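Local coordinates for protein (R)-specific secondary-alkylsulfatase (Pseudomonas sp., PDB 4AXH) that hydrolyses (R)-secondary-alkyl sulfates with strict inversion of configuration, using two zinc ions, to give (S)-alcohols and sulfate, at residues A[251-263]-A[533-545]. Residues are numbered along the deposited sequence; the frame is centred on the assembly and turned at random.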
ATOM      1  N   LYS A 251     -11.338  24.011  -9.549  1.00 28.00           N
ATOM      2  CA  LYS A 251     -11.031  24.311 -10.950  1.00 27.85           C
ATOM      3  C   LYS A 251      -9.643  23.820 -11.362  1.00 35.68           C
ATOM      4  O   LYS A 251      -9.534  23.100 -12.344  1.00 37.36           O
ATOM      5  CB  LYS A 251     -11.216  25.813 -11.248  1.00 28.90           C
ATOM      6  CG  LYS A 251     -12.602  26.427 -10.944  1.00 35.86           C
ATOM      7  CD  LYS A 251     -13.792  25.717 -11.593  1.00 40.27           C
ATOM      8  CE  LYS A 251     -13.913  25.878 -13.090  1.00 38.61           C
ATOM      9  NZ  LYS A 251     -14.492  24.664 -13.718  1.00 40.97           N
ATOM     10  N   THR A 252      -8.590  24.204 -10.612  1.00 33.31           N
ATOM     11  CA  THR A 252      -7.171  23.900 -10.893  1.00 33.79           C
ATOM     12  C   THR A 252      -6.366  24.250  -9.646  1.00 39.09           C
ATOM     13  O   THR A 252      -6.955  24.768  -8.686  1.00 39.81           O
ATOM     14  CB  THR A 252      -6.655  24.752 -12.119  1.00 37.81           C
ATOM     15  OG1 THR A 252      -5.258  24.469 -12.401  1.00 45.30           O
ATOM     16  CG2 THR A 252      -6.891  26.258 -11.936  1.00 27.78           C
ATOM     17  N   THR A 253      -5.036  24.009  -9.668  1.00 35.66           N
ATOM     18  CA  THR A 253      -4.164  24.399  -8.560  1.00 36.61           C
ATOM     19  C   THR A 253      -3.707  25.837  -8.691  1.00 42.28           C
ATOM     20  O   THR A 253      -3.590  26.378  -9.798  1.00 43.34           O
ATOM     21  CB  THR A 253      -2.960  23.433  -8.337  1.00 48.62           C
ATOM     22  OG1 THR A 253      -2.185  23.289  -9.537  1.00 45.01           O
ATOM     23  CG2 THR A 253      -3.385  22.067  -7.769  1.00 46.92           C
ATOM     24  N   ALA A 254      -3.438  26.455  -7.535  1.00 39.45           N
ATOM     25  CA  ALA A 254      -2.965  27.833  -7.448  1.00 38.19           C
ATOM     26  C   ALA A 254      -1.565  27.909  -8.052  1.00 42.49           C
ATOM     27  O   ALA A 254      -0.737  27.005  -7.874  1.00 39.74           O
ATOM     28  CB  ALA A 254      -2.969  28.305  -6.006  1.00 37.94           C
ATOM     29  N   THR A 255      -1.336  28.977  -8.812  1.00 41.28           N
ATOM     30  CA  THR A 255      -0.091  29.226  -9.516  1.00 41.20           C
ATOM     31  C   THR A 255       0.720  30.394  -8.935  1.00 46.25           C
ATOM     32  O   THR A 255       0.142  31.348  -8.425  1.00 47.37           O
ATOM     33  CB  THR A 255      -0.372  29.315 -11.035  1.00 46.44           C
ATOM     34  OG1 THR A 255       0.856  29.453 -11.715  1.00 58.28           O
ATOM     35  CG2 THR A 255      -1.296  30.473 -11.419  1.00 41.77           C
ATOM     36  N   ASN A 256       2.062  30.311  -9.015  1.00 42.99           N
ATOM     37  CA  ASN A 256       3.014  31.351  -8.607  1.00 42.38           C
ATOM     38  C   ASN A 256       2.751  31.916  -7.188  1.00 45.36           C
ATOM     39  O   ASN A 256       2.896  33.125  -6.945  1.00 45.18           O
ATOM     40  CB  ASN A 256       3.027  32.482  -9.669  1.00 41.41           C
ATOM     41  CG  ASN A 256       3.276  32.018 -11.080  1.00 49.19           C
ATOM     42  OD1 ASN A 256       4.365  31.546 -11.405  1.00 43.60           O
ATOM     43  ND2 ASN A 256       2.267  32.148 -11.953  1.00 36.31           N
ATOM     44  N   ALA A 257       2.399  31.041  -6.243  1.00 40.57           N
ATOM     45  CA  ALA A 257       2.050  31.523  -4.915  1.00 39.72           C
ATOM     46  C   ALA A 257       2.902  31.029  -3.745  1.00 45.40           C
ATOM     47  O   ALA A 257       3.841  30.239  -3.929  1.00 46.28           O
ATOM     48  CB  ALA A 257       0.585  31.284  -4.668  1.00 40.16           C
ATOM     49  N   THR A 258       2.590  31.516  -2.535  1.00 40.66           N
ATOM     50  CA  THR A 258       3.374  31.168  -1.360  1.00 39.90           C
ATOM     51  C   THR A 258       2.621  30.215  -0.413  1.00 41.87           C
ATOM     52  O   THR A 258       1.491  30.517  -0.014  1.00 42.03           O
ATOM     53  CB  THR A 258       3.844  32.460  -0.678  1.00 46.57           C
ATOM     54  OG1 THR A 258       2.690  33.156  -0.220  1.00 59.20           O
ATOM     55  CG2 THR A 258       4.591  33.391  -1.627  1.00 41.30           C
ATOM     56  N   ASN A 259       3.258  29.071  -0.053  1.00 35.56           N
ATOM     57  CA  ASN A 259       2.713  28.092   0.884  1.00 34.37           C
ATOM     58  C   ASN A 259       3.401  28.248   2.251  1.00 41.20           C
ATOM     59  O   ASN A 259       4.637  28.311   2.363  1.00 40.65           O
ATOM     60  CB  ASN A 259       2.849  26.664   0.355  1.00 31.68           C
ATOM     61  CG  ASN A 259       2.350  26.469  -1.055  1.00 52.86           C
ATOM     62  OD1 ASN A 259       3.089  26.044  -1.959  1.00 46.35           O
ATOM     63  ND2 ASN A 259       1.092  26.824  -1.290  1.00 44.66           N
ATOM     64  N   THR A 260       2.571  28.346   3.293  1.00 38.95           N
ATOM     65  CA  THR A 260       3.004  28.604   4.661  1.00 38.33           C
ATOM     66  C   THR A 260       2.640  27.476   5.608  1.00 42.05           C
ATOM     67  O   THR A 260       1.783  26.648   5.301  1.00 41.91           O
ATOM     68  CB  THR A 260       2.442  29.970   5.171  1.00 40.67           C
ATOM     69  OG1 THR A 260       1.080  29.816   5.572  1.00 43.33           O
ATOM     70  CG2 THR A 260       2.608  31.118   4.165  1.00 27.95           C
ATOM     71  N   LEU A 261       3.292  27.462   6.775  1.00 39.39           N
ATOM     72  CA  LEU A 261       3.046  26.487   7.822  1.00 40.24           C
ATOM     73  C   LEU A 261       3.151  27.174   9.163  1.00 46.49           C
ATOM     74  O   LEU A 261       4.253  27.485   9.589  1.00 50.32           O
ATOM     75  CB  LEU A 261       4.057  25.345   7.737  1.00 40.33           C
ATOM     76  CG  LEU A 261       3.546  23.964   8.074  1.00 46.00           C
ATOM     77  CD1 LEU A 261       4.443  22.888   7.449  1.00 45.96           C
ATOM     78  CD2 LEU A 261       3.418  23.774   9.550  1.00 49.76           C
ATOM     79  N   VAL A 262       2.027  27.471   9.810  1.00 40.84           N
ATOM     80  CA  VAL A 262       2.079  28.026  11.153  1.00 39.06           C
ATOM     81  C   VAL A 262       1.659  26.970  12.169  1.00 44.48           C
ATOM     82  O   VAL A 262       0.532  26.475  12.133  1.00 45.28           O
ATOM     83  CB  VAL A 262       1.632  29.496  11.427  1.00 40.52           C
ATOM     84  CG1 VAL A 262       1.436  30.314  10.154  1.00 39.30           C
ATOM     85  CG2 VAL A 262       0.458  29.594  12.387  1.00 39.61           C
ATOM     86  N   ALA A 263       2.616  26.546  13.004  1.00 40.42           N
ATOM     87  CA  ALA A 263       2.428  25.518  14.016  1.00 39.25           C
ATOM     88  C   ALA A 263       1.168  25.698  14.857  1.00 44.86           C
ATOM     89  O   ALA A 263       0.879  26.817  15.293  1.00 45.93           O
ATOM     90  CB  ALA A 263       3.641  25.449  14.910  1.00 39.65           C
ATOM     91  N   PRO A 533       8.096  22.124 -20.601  1.00100.28           N
ATOM     92  CA  PRO A 533       8.583  23.532 -20.590  1.00103.10           C
ATOM     93  C   PRO A 533       9.578  23.955 -19.480  1.00114.06           C
ATOM     94  O   PRO A 533      10.675  23.394 -19.435  1.00114.67           O
ATOM     95  CB  PRO A 533       7.290  24.352 -20.561  1.00104.61           C
ATOM     96  CG  PRO A 533       6.326  23.484 -19.862  1.00108.02           C
ATOM     97  CD  PRO A 533       6.728  22.038 -20.042  1.00102.84           C
ATOM     98  N   THR A 534       9.239  24.992 -18.642  1.00114.55           N
ATOM     99  CA  THR A 534      10.064  25.537 -17.550  1.00116.40           C
ATOM    100  C   THR A 534       9.162  26.322 -16.566  1.00124.15           C
ATOM    101  O   THR A 534       8.657  27.392 -16.938  1.00123.57           O
ATOM    102  CB  THR A 534      11.200  26.468 -18.116  1.00130.76           C
ATOM    103  OG1 THR A 534      11.816  25.906 -19.278  1.00131.16           O
ATOM    104  CG2 THR A 534      12.267  26.810 -17.074  1.00131.86           C
ATOM    105  N   TYR A 535       8.979  25.811 -15.302  1.00124.14           N
ATOM    106  CA  TYR A 535       8.173  26.448 -14.203  1.00125.23           C
ATOM    107  C   TYR A 535       8.217  25.717 -12.821  1.00131.84           C
ATOM    108  O   TYR A 535       8.615  24.556 -12.759  1.00131.14           O
ATOM    109  CB  TYR A 535       6.724  26.701 -14.689  1.00126.38           C
ATOM    110  CG  TYR A 535       5.663  26.963 -13.639  1.00128.12           C
ATOM    111  CD1 TYR A 535       5.455  28.244 -13.132  1.00129.87           C
ATOM    112  CD2 TYR A 535       4.814  25.945 -13.211  1.00128.83           C
ATOM    113  CE1 TYR A 535       4.467  28.491 -12.177  1.00129.88           C
ATOM    114  CE2 TYR A 535       3.830  26.178 -12.256  1.00129.47           C
ATOM    115  CZ  TYR A 535       3.654  27.454 -11.749  1.00134.95           C
ATOM    116  OH  TYR A 535       2.669  27.682 -10.825  1.00133.95           O
ATOM    117  N   ASP A 536       7.810  26.436 -11.718  1.00130.60           N
ATOM    118  CA  ASP A 536       7.653  25.999 -10.303  1.00131.03           C
ATOM    119  C   ASP A 536       6.913  27.044  -9.392  1.00134.84           C
ATOM    120  O   ASP A 536       7.343  28.195  -9.321  1.00134.31           O
ATOM    121  CB  ASP A 536       8.962  25.409  -9.698  1.00133.12           C
ATOM    122  CG  ASP A 536       9.499  25.987  -8.400  1.00145.92           C
ATOM    123  OD1 ASP A 536       9.841  27.189  -8.386  1.00146.82           O
ATOM    124  OD2 ASP A 536       9.731  25.202  -7.448  1.00152.93           O
ATOM    125  N   SER A 537       5.791  26.634  -8.738  1.00131.14           N
ATOM    126  CA  SER A 537       4.959  27.446  -7.812  1.00130.79           C
ATOM    127  C   SER A 537       5.404  27.270  -6.342  1.00135.17           C
ATOM    128  O   SER A 537       5.228  28.186  -5.525  1.00134.74           O
ATOM    129  CB  SER A 537       3.484  27.062  -7.922  1.00133.07           C
ATOM    130  OG  SER A 537       2.654  27.803  -7.038  1.00137.48           O
ATOM    131  N   ARG A 538       5.957  26.076  -6.015  1.00131.47           N
ATOM    132  CA  ARG A 538       6.471  25.713  -4.690  1.00130.97           C
ATOM    133  C   ARG A 538       7.848  26.383  -4.424  1.00134.45           C
ATOM    134  O   ARG A 538       8.472  26.139  -3.382  1.00134.75           O
ATOM    135  CB  ARG A 538       6.520  24.171  -4.523  1.00130.14           C
ATOM    136  CG  ARG A 538       6.098  23.654  -3.143  1.00133.80           C
ATOM    137  CD  ARG A 538       4.599  23.416  -3.021  1.00133.54           C
ATOM    138  NE  ARG A 538       4.230  22.021  -3.267  1.00132.29           N
ATOM    139  CZ  ARG A 538       2.979  21.574  -3.339  1.00132.43           C
ATOM    140  NH1 ARG A 538       1.957  22.413  -3.205  1.00113.39           N
ATOM    141  NH2 ARG A 538       2.739  20.285  -3.548  1.00108.00           N
ATOM    142  N   GLY A 539       8.282  27.225  -5.375  1.00129.34           N
ATOM    143  CA  GLY A 539       9.511  28.007  -5.334  1.00128.17           C
ATOM    144  C   GLY A 539       9.379  29.213  -4.426  1.00129.45           C
ATOM    145  O   GLY A 539      10.360  29.629  -3.802  1.00129.83           O
ATOM    146  N   LYS A 540       8.158  29.787  -4.343  1.00122.26           N
ATOM    147  CA  LYS A 540       7.854  30.895  -3.436  1.00120.05           C
ATOM    148  C   LYS A 540       7.470  30.334  -2.044  1.00120.63           C
ATOM    149  O   LYS A 540       7.502  31.061  -1.049  1.00120.22           O
ATOM    150  CB  LYS A 540       6.747  31.778  -4.023  1.00121.36           C
ATOM    151  CG  LYS A 540       7.252  32.873  -4.941  1.00120.14           C
ATOM    152  CD  LYS A 540       6.138  33.393  -5.829  1.00118.86           C
ATOM    153  CE  LYS A 540       6.540  34.591  -6.645  1.00121.60           C
ATOM    154  NZ  LYS A 540       7.617  34.309  -7.629  1.00128.64           N
ATOM    155  N   SER A 541       7.145  29.022  -1.994  1.00114.71           N
ATOM    156  CA  SER A 541       6.768  28.275  -0.796  1.00113.86           C
ATOM    157  C   SER A 541       7.968  27.908   0.081  1.00118.69           C
ATOM    158  O   SER A 541       8.871  27.198  -0.365  1.00118.89           O
ATOM    159  CB  SER A 541       6.028  27.005  -1.189  1.00116.25           C
ATOM    160  OG  SER A 541       6.090  26.015  -0.176  1.00121.15           O
ATOM    161  N   GLU A 542       7.945  28.333   1.344  1.00115.05           N
ATOM    162  CA  GLU A 542       9.018  28.048   2.303  1.00114.53           C
ATOM    163  C   GLU A 542       8.621  26.879   3.233  1.00116.03           C
ATOM    164  O   GLU A 542       8.725  26.977   4.453  1.00115.11           O
ATOM    165  CB  GLU A 542       9.369  29.318   3.109  1.00116.18           C
ATOM    166  CG  GLU A 542       9.717  30.555   2.286  1.00126.69           C
ATOM    167  CD  GLU A 542       9.543  31.875   3.016  1.00140.55           C
ATOM    168  OE1 GLU A 542      10.417  32.214   3.847  1.00134.29           O
ATOM    169  OE2 GLU A 542       8.543  32.577   2.744  1.00128.43           O
ATOM    170  N   MET A 543       8.139  25.783   2.644  1.00110.91           N
ATOM    171  CA  MET A 543       7.702  24.605   3.393  1.00109.42           C
ATOM    172  C   MET A 543       8.880  23.831   3.971  1.00111.03           C
ATOM    173  O   MET A 543       8.821  23.480   5.143  1.00110.26           O
ATOM    174  CB  MET A 543       6.813  23.703   2.529  1.00111.37           C
ATOM    175  CG  MET A 543       5.345  24.107   2.522  1.00114.08           C
ATOM    176  SD  MET A 543       4.361  23.191   3.704  1.00116.87           S
ATOM    177  CE  MET A 543       4.535  21.548   3.006  1.00112.89           C
ATOM    178  N   GLY A 544       9.944  23.625   3.190  1.00106.30           N
ATOM    179  CA  GLY A 544      11.144  22.883   3.599  1.00105.39           C
ATOM    180  C   GLY A 544      11.994  23.423   4.749  1.00108.04           C
ATOM    181  O   GLY A 544      12.920  22.741   5.211  1.00107.53           O
ATOM    182  N   ARG A 545      11.701  24.654   5.225  1.00103.98           N
ATOM    183  CA  ARG A 545      12.425  25.263   6.348  1.00103.28           C
ATOM    184  C   ARG A 545      12.101  24.586   7.697  1.00103.99           C
ATOM    185  O   ARG A 545      12.943  24.592   8.590  1.00103.79           O
ATOM    186  CB  ARG A 545      12.228  26.803   6.403  1.00106.30           C
ATOM    187  CG  ARG A 545      10.832  27.275   6.791  1.00123.21           C
ATOM    188  CD  ARG A 545      10.704  28.801   6.864  1.00140.36           C
ATOM    189  NE  ARG A 545      10.619  29.280   8.252  1.00151.83           N
ATOM    190  CZ  ARG A 545       9.994  30.390   8.643  1.00164.84           C
ATOM    191  NH1 ARG A 545       9.393  31.171   7.753  1.00146.95           N
ATOM    192  NH2 ARG A 545       9.976  30.732   9.924  1.00153.88           N
TER
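The ring of Y535 meets the side-chain amide of N256 at its edge. N256 OD1 lies 3.2 Å from Y535 CE1, near the ring plane. The amide stands almost upright to the ring, the planes 81° apart. On one face of the ring sits the backbone N of S537, offset toward the rim. With chi1 near trans, the ring reaches T255. There Y535 OH and T255 OG1 share a hydrogen bond of 2.7 Å; either hydroxyl could donate. The guanidinium of R538 has N259 OD1 at its edge, with the two planes 69° apart. The nearer approach is by the aliphatic chain, R538 CD to N259 OD1 at 3.2 Å. The amide nitrogen of N259 is bound to T151 O. A257 N gives a weak, nearly straight bond to S537 OG (3.3 Å, 171°). The one main-chain bond, E542 N to N259 O, is weak too. K540 lays its CD against N256 O at 3.4 Å, and its NZ forms a salt bridge with E79. At the far end, L261 CD1 packs on M543 SD at 3.8 Å. This is a loop-to-loop interface, joining a loop of the metallo-beta-lactamase region (251-263) to the loop between helices 515-529 and 549-559. R538 comes within about 4 Å, side chain to side chain, of R323, so the interface borders the sulfate-binding part of the active site.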